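Arginase (PDB 5YNL) probably hydrolyses L-arginine to L-ornithine and urea, as a cold-adapted member of the arginase family from a psychrophilic yeast. Local coordinates at residues 260-263 / 264-268; 132-135 / 136-140; 84-87 / 88-92. All blocks are in the same frame, centred on the assembly; numbering follows the deposited sequence. Where two conformers were deposited one is given.

In the fold
From the N terminus the three contacts follow one another in series, none nested in or crossing another, and each is a single turn-to-turn contact in one helix, closing no loop of intervening residues. Interaction 3 (84-92) comes first, on helix 86-92, and is set against helix 345-356 and strands 57-63 and 96-99. Interaction 2, on helix 124-142, follows with its centre about 23 Å from that of interaction 3 and packs on strands 57-63 and 147-152. Interaction 1, on helix 254-273, lies across the chain's centre from interaction 2, beside edge strand 250-253 and helix 308-320. All three line the parallel eight-stranded sheet of the arginase fold.

Interaction 1: 260-263 / 264-268; sequences YGIG and KVVEM
Ile-262 and Val-266 form the close-packed side of this helical turn: Ile-262 CG1 lies 3.9 Å from Val-266 CG2, the two side chains meeting at a slant one turn apart. CG1 of Ile-262 stands anti to its backbone N (chi1 -162°), which carries it along the helix to that methyl. Val-266 and its predecessor Val-265 are both buried, and CG2 of Val-265 rests 4.1 Å from CB of Tyr-260. The apolar row continues outward: Ile-262 and Val-266 lean on helix 308-320 at Ile-314 and Ala-317, while Val-265 and Met-268 reach Phe-252 of strand 250-253.

The opposite character appears around Tyr-260 and Lys-264, both exposed. The phenol ring of Tyr-260 is overlaid by the thioether of Met-268, whose SD stands 4.7 Å from the ring centroid and only 3° from its normal, a Met-aromatic contact over the face but at some distance. Lys-264 touches the turn chiefly through CB, 3.7 Å from Tyr-260 O, before its bent chain leads the ammonium away.

Backbone bonding also divides here. Val-265 N binds Gly-261 O at 3.1 Å and Val-266 N binds Ile-262 O, but Lys-264 N is joined to Tyr-260 O by a water, which accepts from that N at 2.8 Å and donates to the carbonyl. The helix is kinked where Ile-262 and Gly-263 lack amide bonds to the preceding turn. Gly-261, with phi 84°, has backbone angles at which a CB would press on the carbonyl of Tyr-260. The chemistry therefore implies a helix anchored by apolar packing on its inner side, with a water replacing one direct helical bond on its outer side.

Interaction 2: 132-135 / 136-140; sequences KDVA and DRVYA
Asp-133 and Arg-137, one turn apart, supply the charged component: Arg-137 NH2 donates to Asp-133 OD1 at 3.0 Å with an N-H...O angle of 157°. The oxygen offers its syn lone pair and lies in the guanidinium plane, at the edge of the group, although carboxylate and guanidinium planes are turned 59° apart. Only NH2 is bonded to the carboxylate. The bend at chi3 (66°) brings the guanidinium round to Asp-133, while Arg-137 CD sits 3.5 Å from Asp-133 OD2. Arg-137 NH1 donates instead to Gly-62 O, a second grip that would restrict rotation of the group.

Apolar contact occupies the inner face, where Val-134 CG1 meets Val-138 CG2 at 3.8 Å. This face packs helix 124-142 against the parallel sheet of the arginase alpha/beta fold, with Val-134 on Cys-63 and Val-138 on Val-61, Thr-148 and Thr-150. Ala-135 and Val-138 also meet helix 158-168.

Main-chain bonds follow the regular i to i+4 pattern. Val-138 N reaches Val-134 O at 2.9 Å, and Arg-137 N binds Asp-133 O, so the same residue pair is joined through main chain and side chains. Asp-136 N bonds Lys-132 O at 2.9 Å and makes a weak second bond to Asp-133 O. At the outer surface Lys-132 NZ remains 6.0 Å from Asp-136 OD2, too far for a salt bridge.

Interaction 3: 84-87 / 88-92; sequences SGLL and NDIEN
Leu-86 lies against Ile-90 one turn later, its CG 4.1 Å from Ile-90 CD1 where the two side chains meet at an angle. With CG1 anti to the carbonyl carbon and chi2 extended (-175°), Ile-90 reaches back along the helix to the branch point of the leucine. Its CG1 also passes 3.3 Å from Leu-86 O, the same carbonyl that accepts from Ile-90 N at 3.0 Å, so side chain and main chain converge on one peptide group.

Gly-85 begins the turn at the N-cap position. Its O accepts from Asp-89 N at 2.9 Å with an N-H...O angle of 168°, and Glu-91 N similarly binds Leu-87 O. Gly-85 also terminates the preceding helix in a Schellman motif; its positive phi of 109° redirects the chain between helices 77-83 and 86-92. The carboxylate of Asp-89 stands beside the first turn, with CG 3.4 Å from Gly-85 O, but its polar end is directed to other partners: OD2 forms salt bridges with Arg-350 and Arg-354. Two guanidinium groups on one oxygen would be expected to stabilise the charged carboxylate.

The short helix is consequently held from more than one direction. Leu-86 and Ile-90 bear on Val-353 of helix 345-356, the helix that also supplies both arginines. Leu-87 and Ile-90 pack on Ile-60 of strand 57-63 and Val-97 of strand 96-99, placing helix 86-92 over neighbouring strands at one margin of the parallel sheet.

Interaction 1: 260-263 / 264-268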
loop_
_atom_site.group_PDB
_atom_site.type_symbol
_atom_site.label_atom_id
_atom_site.label_comp_id
_atom_site.label_asym_id
_atom_site.label_seq_id
_atom_site.Cartn_x
_atom_site.Cartn_y
_atom_site.Cartn_z
ATOM N N TYR A 260 -13.980 5.983 16.998
ATOM C CA TYR A 260 -12.853 6.745 17.513
ATOM C C TYR A 260 -12.477 7.969 16.680
ATOM O O TYR A 260 -11.771 8.849 17.159
ATOM C CB TYR A 260 -11.627 5.840 17.631
ATOM C CG TYR A 260 -11.746 4.675 18.603
ATOM C CD1 TYR A 260 -11.736 4.886 19.966
ATOM C CD2 TYR A 260 -11.790 3.358 18.147
ATOM C CE1 TYR A 260 -11.804 3.823 20.855
ATOM C CE2 TYR A 260 -11.859 2.283 19.032
ATOM C CZ TYR A 260 -11.867 2.530 20.376
ATOM O OH TYR A 260 -11.939 1.488 21.267
ATOM N N GLY A 261 -12.906 8.019 15.419
ATOM C CA GLY A 261 -12.454 9.075 14.520
ATOM C C GLY A 261 -11.105 8.645 13.932
ATOM O O GLY A 261 -10.309 7.935 14.594
ATOM N N ILE A 262 -10.846 9.040 12.680
ATOM C CA ILE A 262 -9.629 8.612 11.989
ATOM C C ILE A 262 -8.391 9.126 12.704
ATOM O O ILE A 262 -7.336 8.539 12.590
ATOM C CB ILE A 262 -9.627 9.060 10.494
ATOM C CG1 ILE A 262 -8.598 8.266 9.658
ATOM C CG2 ILE A 262 -9.486 10.598 10.390
ATOM C CD1 ILE A 262 -8.963 6.804 9.371
ATOM N N GLY A 263 -8.523 10.209 13.460
ATOM C CA GLY A 263 -7.393 10.758 14.186
ATOM C C GLY A 263 -6.797 9.736 15.142
ATOM O O GLY A 263 -5.615 9.325 15.019
ATOM N N LYS A 264 -7.619 9.315 16.093
ATOM C CA LYS A 264 -7.179 8.328 17.054
ATOM C C LYS A 264 -6.847 6.978 16.393
ATOM O O LYS A 264 -5.927 6.274 16.806
ATOM C CB LYS A 264 -8.233 8.178 18.144
ATOM C CG LYS A 264 -7.729 7.402 19.318
ATOM C CD LYS A 264 -6.274 7.820 19.735
ATOM C CE LYS A 264 -5.979 7.364 21.166
ATOM N NZ LYS A 264 -6.913 8.022 22.162
ATOM N N VAL A 265 -7.574 6.627 15.347
ATOM C CA VAL A 265 -7.338 5.357 14.695
ATOM C C VAL A 265 -5.930 5.286 14.106
ATOM O O VAL A 265 -5.236 4.265 14.255
ATOM C CB VAL A 265 -8.391 5.046 13.618
ATOM C CG1 VAL A 265 -7.867 3.996 12.628
ATOM C CG2 VAL A 265 -9.682 4.560 14.266
ATOM N N VAL A 266 -5.496 6.355 13.451
ATOM C CA VAL A 266 -4.176 6.327 12.849
ATOM C C VAL A 266 -3.090 6.284 13.922
ATOM O O VAL A 266 -2.081 5.621 13.764
ATOM C CB VAL A 266 -3.930 7.527 11.910
ATOM C CG1 VAL A 266 -2.480 7.508 11.412
ATOM C CG2 VAL A 266 -4.904 7.457 10.759
ATOM N N GLU A 267 -3.305 6.978 15.022
ATOM C CA GLU A 267 -2.315 6.934 16.090
ATOM C C GLU A 267 -2.223 5.550 16.741
ATOM O O GLU A 267 -1.124 5.097 17.060
ATOM C CB GLU A 267 -2.547 8.026 17.145
ATOM C CG GLU A 267 -2.406 9.440 16.594
ATOM C CD GLU A 267 -1.080 9.700 15.864
ATOM O OE1 GLU A 267 -1.038 9.631 14.602
ATOM O OE2 GLU A 267 -0.076 9.999 16.555
ATOM N N MET A 268 -3.354 4.877 16.924
ATOM C CA MET A 268 -3.357 3.528 17.490
ATOM C C MET A 268 -2.705 2.537 16.521
ATOM O O MET A 268 -2.044 1.574 16.935
ATOM C CB MET A 268 -4.796 3.088 17.800
ATOM C CG MET A 268 -5.390 3.738 19.046
ATOM S SD MET A 268 -7.143 3.371 19.291
ATOM C CE MET A 268 -7.125 1.626 19.673
HETATM O O HOH W 1 -9.995 10.809 16.325
#

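Interaction 2: 132-135 / 136-140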
loop_
_atom_site.group_PDB
_atom_site.type_symbol
_atom_site.label_atom_id
_atom_site.label_comp_id
_atom_site.label_asym_id
_atom_site.label_seq_id
_atom_site.Cartn_x
_atom_site.Cartn_y
_atom_site.Cartn_z
ATOM N N LYS A 132 5.992 -10.506 -9.605
ATOM C CA LYS A 132 7.444 -10.632 -9.510
ATOM C C LYS A 132 8.070 -9.436 -10.217
ATOM O O LYS A 132 9.009 -8.825 -9.707
ATOM C CB LYS A 132 7.935 -11.954 -10.125
ATOM C CG LYS A 132 9.433 -12.254 -9.956
ATOM C CD LYS A 132 9.848 -13.413 -10.883
ATOM C CE LYS A 132 11.234 -13.992 -10.579
ATOM N NZ LYS A 132 11.454 -15.282 -11.313
ATOM N N ASP A 133 7.529 -9.103 -11.385
ATOM C CA ASP A 133 7.937 -7.916 -12.131
ATOM C C ASP A 133 7.884 -6.680 -11.222
ATOM O O ASP A 133 8.863 -5.934 -11.104
ATOM C CB ASP A 133 7.047 -7.766 -13.383
ATOM C CG ASP A 133 6.923 -6.330 -13.866
ATOM O OD1 ASP A 133 6.060 -5.587 -13.336
ATOM O OD2 ASP A 133 7.668 -5.950 -14.795
ATOM N N VAL A 134 6.757 -6.496 -10.542
ATOM C CA VAL A 134 6.603 -5.375 -9.626
ATOM C C VAL A 134 7.590 -5.461 -8.466
ATOM O O VAL A 134 8.240 -4.470 -8.135
ATOM C CB VAL A 134 5.162 -5.274 -9.098
ATOM C CG1 VAL A 134 5.062 -4.211 -7.999
ATOM C CG2 VAL A 134 4.200 -4.982 -10.254
ATOM N N ALA A 135 7.700 -6.643 -7.858
ATOM C CA ALA A 135 8.601 -6.866 -6.720
ATOM C C ALA A 135 10.025 -6.437 -7.041
ATOM O O ALA A 135 10.738 -5.900 -6.187
ATOM C CB ALA A 135 8.589 -8.319 -6.323
ATOM N N ASP A 136 10.438 -6.697 -8.280
ATOM C CA ASP A 136 11.781 -6.367 -8.723
ATOM C C ASP A 136 11.943 -4.858 -8.920
ATOM O O ASP A 136 12.905 -4.261 -8.422
ATOM C CB ASP A 136 12.127 -7.121 -10.019
ATOM C CG ASP A 136 12.200 -8.630 -9.824
ATOM O OD1 ASP A 136 12.712 -9.080 -8.773
ATOM O OD2 ASP A 136 11.744 -9.363 -10.729
ATOM N N ARG A 137 11.001 -4.242 -9.635
ATOM C CA ARG A 137 11.103 -2.818 -9.972
ATOM C C ARG A 137 11.042 -1.975 -8.706
ATOM O O ARG A 137 11.748 -0.969 -8.571
ATOM C CB ARG A 137 9.994 -2.403 -10.945
ATOM C CG ARG A 137 9.982 -3.188 -12.249
ATOM C CD ARG A 137 8.585 -3.211 -12.878
ATOM N NE ARG A 137 8.133 -1.896 -13.332
ATOM C CZ ARG A 137 6.898 -1.635 -13.763
ATOM N NH1 ARG A 137 6.568 -0.407 -14.156
ATOM N NH2 ARG A 137 5.990 -2.600 -13.794
ATOM N N VAL A 138 10.201 -2.410 -7.773
ATOM C CA VAL A 138 10.052 -1.750 -6.487
ATOM C C VAL A 138 11.357 -1.825 -5.697
ATOM O O VAL A 138 11.800 -0.822 -5.132
ATOM C CB VAL A 138 8.875 -2.355 -5.699
ATOM C CG1 VAL A 138 8.934 -1.952 -4.244
ATOM C CG2 VAL A 138 7.553 -1.934 -6.337
ATOM N N TYR A 139 11.995 -2.995 -5.692
ATOM C CA TYR A 139 13.275 -3.129 -4.994
ATOM C C TYR A 139 14.344 -2.234 -5.611
ATOM O O TYR A 139 15.106 -1.587 -4.885
ATOM C CB TYR A 139 13.785 -4.574 -4.940
ATOM C CG TYR A 139 15.126 -4.638 -4.255
ATOM C CD1 TYR A 139 15.230 -4.486 -2.878
ATOM C CD2 TYR A 139 16.293 -4.807 -4.982
ATOM C CE1 TYR A 139 16.462 -4.522 -2.241
ATOM C CE2 TYR A 139 17.532 -4.842 -4.357
ATOM C CZ TYR A 139 17.608 -4.700 -2.990
ATOM O OH TYR A 139 18.830 -4.735 -2.372
ATOM N N ALA A 140 14.391 -2.209 -6.945
ATOM C CA ALA A 140 15.321 -1.357 -7.687
ATOM C C ALA A 140 15.271 0.069 -7.157
ATOM O O ALA A 140 16.282 0.630 -6.755
ATOM C CB ALA A 140 14.986 -1.381 -9.170
#

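Interaction 3: 84-87 / 88-92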
loop_
_atom_site.group_PDB
_atom_site.type_symbol
_atom_site.label_atom_id
_atom_site.label_comp_id
_atom_site.label_asym_id
_atom_site.label_seq_id
_atom_site.Cartn_x
_atom_site.Cartn_y
_atom_site.Cartn_z
ATOM N N SER A 84 -2.112 13.080 -15.876
ATOM C CA SER A 84 -2.832 14.188 -15.226
ATOM C C SER A 84 -1.936 15.213 -14.530
ATOM O O SER A 84 -2.434 16.210 -14.020
ATOM C CB SER A 84 -3.881 13.666 -14.220
ATOM O OG SER A 84 -3.277 13.127 -13.050
ATOM N N GLY A 85 -0.626 14.980 -14.501
ATOM C CA GLY A 85 0.294 15.950 -13.933
ATOM C C GLY A 85 0.889 15.502 -12.604
ATOM O O GLY A 85 1.556 16.285 -11.924
ATOM N N LEU A 86 0.671 14.243 -12.233
ATOM C CA LEU A 86 1.247 13.730 -10.998
ATOM C C LEU A 86 2.767 13.943 -10.933
ATOM O O LEU A 86 3.317 14.304 -9.874
ATOM C CB LEU A 86 0.950 12.247 -10.842
ATOM C CG LEU A 86 1.641 11.688 -9.600
ATOM C CD1 LEU A 86 0.950 12.270 -8.381
ATOM C CD2 LEU A 86 1.658 10.159 -9.583
ATOM N N LEU A 87 3.436 13.713 -12.065
ATOM C CA LEU A 87 4.884 13.819 -12.133
ATOM C C LEU A 87 5.325 15.240 -11.793
ATOM O O LEU A 87 6.241 15.441 -10.986
ATOM C CB LEU A 87 5.401 13.394 -13.515
ATOM C CG LEU A 87 5.866 11.947 -13.686
ATOM C CD1 LEU A 87 4.810 10.969 -13.211
ATOM C CD2 LEU A 87 6.189 11.680 -15.124
ATOM N N ASN A 88 4.655 16.217 -12.399
ATOM C CA ASN A 88 4.929 17.627 -12.148
ATOM C C ASN A 88 4.593 18.037 -10.690
ATOM O O ASN A 88 5.346 18.788 -10.053
ATOM C CB ASN A 88 4.173 18.478 -13.174
ATOM C CG ASN A 88 4.659 19.909 -13.226
ATOM O OD1 ASN A 88 5.703 20.209 -13.813
ATOM N ND2 ASN A 88 3.890 20.810 -12.630
ATOM N N ASP A 89 3.478 17.532 -10.158
ATOM C CA ASP A 89 3.127 17.771 -8.756
ATOM C C ASP A 89 4.245 17.346 -7.818
ATOM O O ASP A 89 4.612 18.076 -6.896
ATOM C CB ASP A 89 1.848 17.013 -8.373
ATOM C CG ASP A 89 0.598 17.640 -8.955
ATOM O OD1 ASP A 89 0.674 18.787 -9.431
ATOM O OD2 ASP A 89 -0.461 16.984 -8.913
ATOM N N ILE A 90 4.782 16.160 -8.075
ATOM C CA ILE A 90 5.806 15.570 -7.227
ATOM C C ILE A 90 7.083 16.411 -7.287
ATOM O O ILE A 90 7.705 16.708 -6.257
ATOM C CB ILE A 90 6.079 14.094 -7.638
ATOM C CG1 ILE A 90 4.901 13.193 -7.245
ATOM C CG2 ILE A 90 7.335 13.557 -7.001
ATOM C CD1 ILE A 90 5.137 11.705 -7.516
ATOM N N GLU A 91 7.459 16.808 -8.494
ATOM C CA GLU A 91 8.621 17.655 -8.697
ATOM C C GLU A 91 8.463 19.050 -8.051
ATOM O O GLU A 91 9.405 19.565 -7.449
ATOM C CB GLU A 91 8.982 17.710 -10.206
ATOM C CG GLU A 91 9.918 16.549 -10.631
ATOM C CD GLU A 91 10.026 16.323 -12.145
ATOM O OE1 GLU A 91 9.125 16.763 -12.896
ATOM O OE2 GLU A 91 11.014 15.687 -12.586
ATOM N N ASN A 92 7.273 19.641 -8.149
ATOM C CA ASN A 92 6.991 20.922 -7.493
ATOM C C ASN A 92 7.176 20.877 -5.975
ATOM O O ASN A 92 7.330 21.914 -5.335
ATOM C CB ASN A 92 5.563 21.396 -7.797
ATOM C CG ASN A 92 5.331 21.687 -9.270
ATOM O OD1 ASN A 92 6.213 22.192 -9.972
ATOM N ND2 ASN A 92 4.126 21.382 -9.744
#